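Local coordinates for probable uracil-DNA glycosylase (Acanthamoeba polyphaga mimivirus, PDB 5X55), which is probably a DNA glycosylase of the uracil-DNA glycosylase superfamily, with a four-stranded parallel sheet among its helices, at residues S155-K160 / A269-S274; H298-C303 / M328-Y333. All coordinates share one frame; numbering follows the deposited sequence.

Contact 1: S155-K160 / A269-S274; sequences SSYLEK and ARTWES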
loop_
_atom_site.group_PDB
_atom_site.type_symbol
_atom_site.label_atom_id
_atom_site.label_comp_id
_atom_site.label_asym_id
_atom_site.label_seq_id
_atom_site.Cartn_x
_atom_site.Cartn_y
_atom_site.Cartn_z
ATOM N N SER A 155 -18.515 8.883 6.340
ATOM C CA SER A 155 -19.292 9.462 7.436
ATOM C C SER A 155 -20.430 8.538 7.845
ATOM O O SER A 155 -20.749 8.423 9.035
ATOM C CB SER A 155 -19.851 10.833 7.044
ATOM O OG SER A 155 -18.829 11.809 6.929
ATOM N N SER A 156 -21.051 7.866 6.872
ATOM C CA SER A 156 -22.127 6.934 7.197
ATOM C C SER A 156 -21.601 5.729 7.964
ATOM O O SER A 156 -22.274 5.238 8.877
ATOM C CB SER A 156 -22.873 6.508 5.924
ATOM O OG SER A 156 -22.251 5.421 5.262
ATOM N N TYR A 157 -20.388 5.247 7.643
ATOM C CA TYR A 157 -19.806 4.178 8.459
ATOM C C TYR A 157 -19.576 4.642 9.892
ATOM O O TYR A 157 -19.748 3.868 10.840
ATOM C CB TYR A 157 -18.478 3.676 7.878
ATOM C CG TYR A 157 -18.483 3.188 6.447
ATOM C CD1 TYR A 157 -19.635 2.694 5.840
ATOM C CD2 TYR A 157 -17.319 3.228 5.698
ATOM C CE1 TYR A 157 -19.602 2.247 4.499
ATOM C CE2 TYR A 157 -17.279 2.799 4.377
ATOM C CZ TYR A 157 -18.406 2.307 3.781
ATOM O OH TYR A 157 -18.310 1.884 2.459
ATOM N N LEU A 158 -19.156 5.895 10.077
ATOM C CA LEU A 158 -18.991 6.390 11.445
ATOM C C LEU A 158 -20.320 6.527 12.174
ATOM O O LEU A 158 -20.374 6.325 13.397
ATOM C CB LEU A 158 -18.279 7.737 11.456
ATOM C CG LEU A 158 -16.812 7.607 11.823
ATOM C CD1 LEU A 158 -16.090 7.004 10.632
ATOM C CD2 LEU A 158 -16.212 8.956 12.245
ATOM N N GLU A 159 -21.392 6.892 11.451
ATOM C CA GLU A 159 -22.713 6.994 12.074
ATOM C C GLU A 159 -23.213 5.645 12.575
ATOM O O GLU A 159 -23.894 5.585 13.606
ATOM C CB GLU A 159 -23.717 7.631 11.111
ATOM C CG GLU A 159 -23.851 9.148 11.276
ATOM C CD GLU A 159 -24.539 9.538 12.581
ATOM O OE1 GLU A 159 -23.839 9.786 13.587
ATOM O OE2 GLU A 159 -25.792 9.585 12.601
ATOM N N LYS A 160 -22.874 4.557 11.888
ATOM C CA LYS A 160 -23.205 3.221 12.365
ATOM C C LYS A 160 -22.188 2.668 13.351
ATOM O O LYS A 160 -22.282 1.489 13.705
ATOM C CB LYS A 160 -23.346 2.257 11.192
ATOM C CG LYS A 160 -24.268 2.770 10.118
ATOM C CD LYS A 160 -24.374 1.798 8.971
ATOM C CE LYS A 160 -25.612 2.093 8.130
ATOM N NZ LYS A 160 -25.848 1.038 7.099
ATOM N N ALA A 269 -14.248 -2.441 -0.699
ATOM C CA ALA A 269 -13.524 -2.629 -1.953
ATOM C C ALA A 269 -13.995 -1.682 -3.057
ATOM O O ALA A 269 -13.202 -1.324 -3.925
ATOM C CB ALA A 269 -13.649 -4.083 -2.406
ATOM N N ARG A 270 -15.268 -1.286 -3.075
ATOM C CA ARG A 270 -15.705 -0.344 -4.102
ATOM C C ARG A 270 -15.393 1.089 -3.699
ATOM O O ARG A 270 -15.116 1.929 -4.564
ATOM C CB ARG A 270 -17.211 -0.471 -4.372
ATOM C CG ARG A 270 -17.717 -1.823 -4.873
ATOM C CD ARG A 270 -17.617 -1.966 -6.388
ATOM N NE ARG A 270 -16.656 -3.011 -6.733
ATOM C CZ ARG A 270 -16.968 -4.286 -6.956
ATOM N NH1 ARG A 270 -18.254 -4.701 -6.904
ATOM N NH2 ARG A 270 -15.983 -5.151 -7.236
ATOM N N THR A 271 -15.379 1.346 -2.391
ATOM C CA THR A 271 -15.309 2.697 -1.838
ATOM C C THR A 271 -14.168 3.537 -2.412
ATOM O O THR A 271 -14.362 4.718 -2.715
ATOM C CB THR A 271 -15.189 2.579 -0.319
ATOM O OG1 THR A 271 -16.311 1.829 0.162
ATOM C CG2 THR A 271 -15.155 3.942 0.345
ATOM N N TRP A 272 -12.981 2.956 -2.595
ATOM C CA TRP A 272 -11.793 3.751 -2.916
ATOM C C TRP A 272 -11.336 3.654 -4.368
ATOM O O TRP A 272 -10.276 4.209 -4.701
ATOM C CB TRP A 272 -10.635 3.355 -2.001
ATOM C CG TRP A 272 -10.901 3.676 -0.558
ATOM C CD1 TRP A 272 -11.485 2.869 0.369
ATOM C CD2 TRP A 272 -10.585 4.902 0.114
ATOM N NE1 TRP A 272 -11.556 3.518 1.578
ATOM C CE2 TRP A 272 -11.019 4.773 1.440
ATOM C CE3 TRP A 272 -9.985 6.106 -0.290
ATOM C CZ2 TRP A 272 -10.860 5.794 2.378
ATOM C CZ3 TRP A 272 -9.834 7.120 0.636
ATOM C CH2 TRP A 272 -10.260 6.956 1.954
ATOM N N GLU A 273 -12.108 2.992 -5.241
ATOM C CA GLU A 273 -11.611 2.646 -6.575
ATOM C C GLU A 273 -11.292 3.889 -7.400
ATOM O O GLU A 273 -10.268 3.933 -8.095
ATOM C CB GLU A 273 -12.626 1.754 -7.316
ATOM C CG GLU A 273 -12.744 0.307 -6.776
ATOM C CD GLU A 273 -13.666 -0.615 -7.607
ATOM O OE1 GLU A 273 -14.767 -0.195 -8.045
ATOM O OE2 GLU A 273 -13.278 -1.781 -7.823
ATOM N N SER A 274 -12.150 4.913 -7.339
ATOM C CA SER A 274 -11.874 6.102 -8.135
ATOM C C SER A 274 -10.705 6.892 -7.554
ATOM O O SER A 274 -9.902 7.464 -8.299
ATOM C CB SER A 274 -13.121 6.986 -8.232
ATOM O OG SER A 274 -14.191 6.267 -8.800
#

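Contact 2: H298-C303 / M328-Y333; sequences HAHKLC and MTSMSY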
loop_
_atom_site.group_PDB
_atom_site.type_symbol
_atom_site.label_atom_id
_atom_site.label_comp_id
_atom_site.label_asym_id
_atom_site.label_seq_id
_atom_site.Cartn_x
_atom_site.Cartn_y
_atom_site.Cartn_z
ATOM N N HIS A 298 -5.412 -8.821 -8.926
ATOM C CA HIS A 298 -5.980 -7.504 -8.657
ATOM C C HIS A 298 -4.948 -6.383 -8.850
ATOM O O HIS A 298 -5.209 -5.383 -9.537
ATOM C CB HIS A 298 -6.540 -7.486 -7.232
ATOM C CG HIS A 298 -7.000 -6.134 -6.809
ATOM N ND1 HIS A 298 -8.178 -5.582 -7.261
ATOM C CD2 HIS A 298 -6.402 -5.187 -6.049
ATOM C CE1 HIS A 298 -8.305 -4.362 -6.767
ATOM N NE2 HIS A 298 -7.244 -4.101 -6.024
ATOM N N ALA A 299 -3.768 -6.528 -8.244
ATOM C CA ALA A 299 -2.721 -5.525 -8.435
ATOM C C ALA A 299 -2.335 -5.418 -9.909
ATOM O O ALA A 299 -2.049 -4.324 -10.410
ATOM C CB ALA A 299 -1.507 -5.868 -7.566
ATOM N N HIS A 300 -2.365 -6.546 -10.626
ATOM C CA HIS A 300 -2.004 -6.565 -12.039
ATOM C C HIS A 300 -3.017 -5.802 -12.888
ATOM O O HIS A 300 -2.639 -5.038 -13.801
ATOM C CB HIS A 300 -1.894 -8.010 -12.508
ATOM C CG HIS A 300 -1.500 -8.138 -13.944
ATOM N ND1 HIS A 300 -2.162 -8.960 -14.831
ATOM C CD2 HIS A 300 -0.519 -7.530 -14.652
ATOM C CE1 HIS A 300 -1.591 -8.869 -16.016
ATOM N NE2 HIS A 300 -0.590 -8.011 -15.934
ATOM N N LYS A 301 -4.307 -6.007 -12.611
ATOM C CA LYS A 301 -5.319 -5.181 -13.250
ATOM C C LYS A 301 -5.012 -3.715 -13.019
ATOM O O LYS A 301 -4.968 -2.923 -13.966
ATOM C CB LYS A 301 -6.713 -5.524 -12.732
ATOM C CG LYS A 301 -7.755 -4.479 -13.148
ATOM C CD LYS A 301 -9.181 -5.007 -13.037
ATOM C CE LYS A 301 -9.659 -5.055 -11.585
ATOM N NZ LYS A 301 -9.686 -3.696 -10.978
ATOM N N LEU A 302 -4.742 -3.339 -11.766
ATOM C CA LEU A 302 -4.464 -1.924 -11.520
ATOM C C LEU A 302 -3.241 -1.451 -12.296
ATOM O O LEU A 302 -3.228 -0.329 -12.805
ATOM C CB LEU A 302 -4.273 -1.666 -10.032
ATOM C CG LEU A 302 -5.515 -1.811 -9.182
ATOM C CD1 LEU A 302 -5.157 -1.350 -7.798
ATOM C CD2 LEU A 302 -6.657 -0.994 -9.757
ATOM N N CYS A 303 -2.193 -2.276 -12.383
ATOM C CA CYS A 303 -0.978 -1.850 -13.078
ATOM C C CYS A 303 -1.151 -1.779 -14.588
ATOM O O CYS A 303 -0.285 -1.221 -15.275
ATOM C CB CYS A 303 0.177 -2.783 -12.734
ATOM S SG CYS A 303 0.774 -2.553 -11.018
ATOM N N MET A 328 0.188 -17.696 -11.626
ATOM C CA MET A 328 -1.065 -16.962 -11.573
ATOM C C MET A 328 -1.560 -16.748 -12.990
ATOM O O MET A 328 -0.760 -16.515 -13.898
ATOM C CB MET A 328 -0.892 -15.603 -10.883
ATOM C CG MET A 328 -1.854 -14.544 -11.382
ATOM S SD MET A 328 -1.438 -12.904 -10.820
ATOM C CE MET A 328 -0.371 -12.249 -12.088
ATOM N N THR A 329 -2.870 -16.807 -13.179
ATOM C CA THR A 329 -3.472 -16.450 -14.453
ATOM C C THR A 329 -4.228 -15.135 -14.296
ATOM O O THR A 329 -5.010 -14.967 -13.358
ATOM C CB THR A 329 -4.382 -17.571 -14.954
ATOM O OG1 THR A 329 -3.577 -18.726 -15.223
ATOM C CG2 THR A 329 -5.038 -17.167 -16.227
ATOM N N SER A 330 -3.966 -14.194 -15.191
ATOM C CA SER A 330 -4.515 -12.859 -15.046
ATOM C C SER A 330 -4.887 -12.301 -16.408
ATOM O O SER A 330 -4.158 -12.489 -17.391
ATOM C CB SER A 330 -3.516 -11.932 -14.354
ATOM O OG SER A 330 -4.041 -10.631 -14.217
ATOM N N MET A 331 -6.010 -11.589 -16.444
ATOM C CA MET A 331 -6.520 -11.035 -17.690
ATOM C C MET A 331 -5.583 -9.946 -18.190
ATOM O O MET A 331 -5.255 -9.001 -17.464
ATOM C CB MET A 331 -7.930 -10.492 -17.483
ATOM C CG MET A 331 -8.553 -9.888 -18.739
ATOM S SD MET A 331 -8.598 -11.010 -20.157
ATOM C CE MET A 331 -9.918 -12.123 -19.667
ATOM N N SER A 332 -5.114 -10.104 -19.413
ATOM C CA SER A 332 -4.277 -9.110 -20.065
ATOM C C SER A 332 -5.188 -8.340 -20.997
ATOM O O SER A 332 -5.650 -8.875 -22.017
ATOM C CB SER A 332 -3.117 -9.751 -20.819
ATOM O OG SER A 332 -2.265 -8.750 -21.341
ATOM N N TYR A 333 -5.479 -7.103 -20.615
ATOM C CA TYR A 333 -6.435 -6.270 -21.320
ATOM C C TYR A 333 -5.827 -5.715 -22.606
ATOM O O TYR A 333 -4.615 -5.773 -22.846
ATOM C CB TYR A 333 -6.903 -5.133 -20.417
ATOM C CG TYR A 333 -7.628 -5.595 -19.170
ATOM C CD1 TYR A 333 -9.011 -5.765 -19.178
ATOM C CD2 TYR A 333 -6.937 -5.854 -17.980
ATOM C CE1 TYR A 333 -9.695 -6.190 -18.051
ATOM C CE2 TYR A 333 -7.621 -6.278 -16.835
ATOM C CZ TYR A 333 -9.009 -6.442 -16.887
ATOM O OH TYR A 333 -9.725 -6.859 -15.776
#

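Contact 1: S155-K160 / A269-S274
Y157 and T271 join two helix ends at the surface of an alpha/beta fold of the uracil-DNA glycosylase superfamily, with helices around a parallel sheet of strand order 2-1-3-4: the last turn of helix 146-159 and the turn that leads into helix 273-286. Their CA atoms are 11.3 Å apart, so a long side chain on one side, met by a short one on the other, bridges the gap. Tyrosine suits the place because its rigid ring carries a hydroxyl far from the backbone. Its first torsion sets CG opposite the carbonyl carbon (chi1 -56°), which aims the ring at the turn, and T271 reaches back from the other direction with its OG1 branch.

The polar link is a single hydrogen bond in which either hydroxyl could be the donor. OG1 of T271 lies at the edge of the Y157 ring, near its plane, beyond the phenolic oxygen. The ring itself is stacked on H268, a contact that should steady its tilt. Nearby, W272 NE1 is hydrogen-bonded to T259 OG1.

Packing joins the same elements. T271 also touches L150 of helix 146-159, and the buried indole of W272 rests on L150 and L154.

Within 269-274, R270 to E273 form a type I turn, with E273 N bonded to R270 O at 3.3 Å. W272 occupies the N-cap position of the helix that follows. The exposed pair across this turn is a long salt bridge, R270 NE to E273 OE1 at 3.6 Å. The hydrogen bond between the segments runs between Y157 OH and T271 OG1, 3.0 Å apart.

Contact 2: H298-C303 / M328-Y333
The helix of a beta-alpha-beta crossover meets a beta hairpin here: H300 and K301, on helix 297-303, face S330 and Y333 at strand 328-332. The central link is a hydrogen bond between ring and hydroxyl, H300 ND1 to S330 OG, short at 2.6 Å and nearly straight at 171°. Either atom could be the donor. The serine oxygen sits at the edge of the imidazole and in its plane. CG of H300 is anti to the backbone N (chi1 -179°), which carries the ring out toward the strand. Histidine and serine suit this buried spot, since each satisfies a polar atom of the other, and the small serine lets the ring come close to the strand.

Toward the surface the contact turns to van der Waals packing: the methylene chain of K301 crosses the hydroxyl end of the Y333 phenol, with K301 CD 3.4 Å from Y333 OH, before bends at chi3 and chi4 lead the ammonium group away. M331 CG lies over the centre of one face of that ring, 3.9 Å above its plane.

The side-chain amide of Q304, just past the helix, is hydrogen-bonded through NE2 to M331 O and through OE1 to Y333 N. Strand 338-342 pairs with 328-332 through backbone bonds and sets Y342 edge-to-face with H300, while T315 of the outermost parallel strand 312-316 touches both H300 and M328.

How the contacts relate
The two contacts follow one another along the chain, contact 1 closing before contact 2 opens, and their centres are about 25 Å apart. Those centres lie about 18 and about 17 Å from the centre of the chain. Helix 273-286, which starts in contact 1, leads through parallel strand 291-295 to helix 297-303 of contact 2. The closest approach is between opposite charges, K301 NZ and E273 OE2 at 5.2 Å, too far to touch. The loop between strands 251-255 and 260-261 reaches both contacts, and in contact 2 its S256 is hydrogen-bonded to H298 NE2. Contact 1 lies at the surface; contact 2 is partly buried and covers more area, 230 against 67 Å².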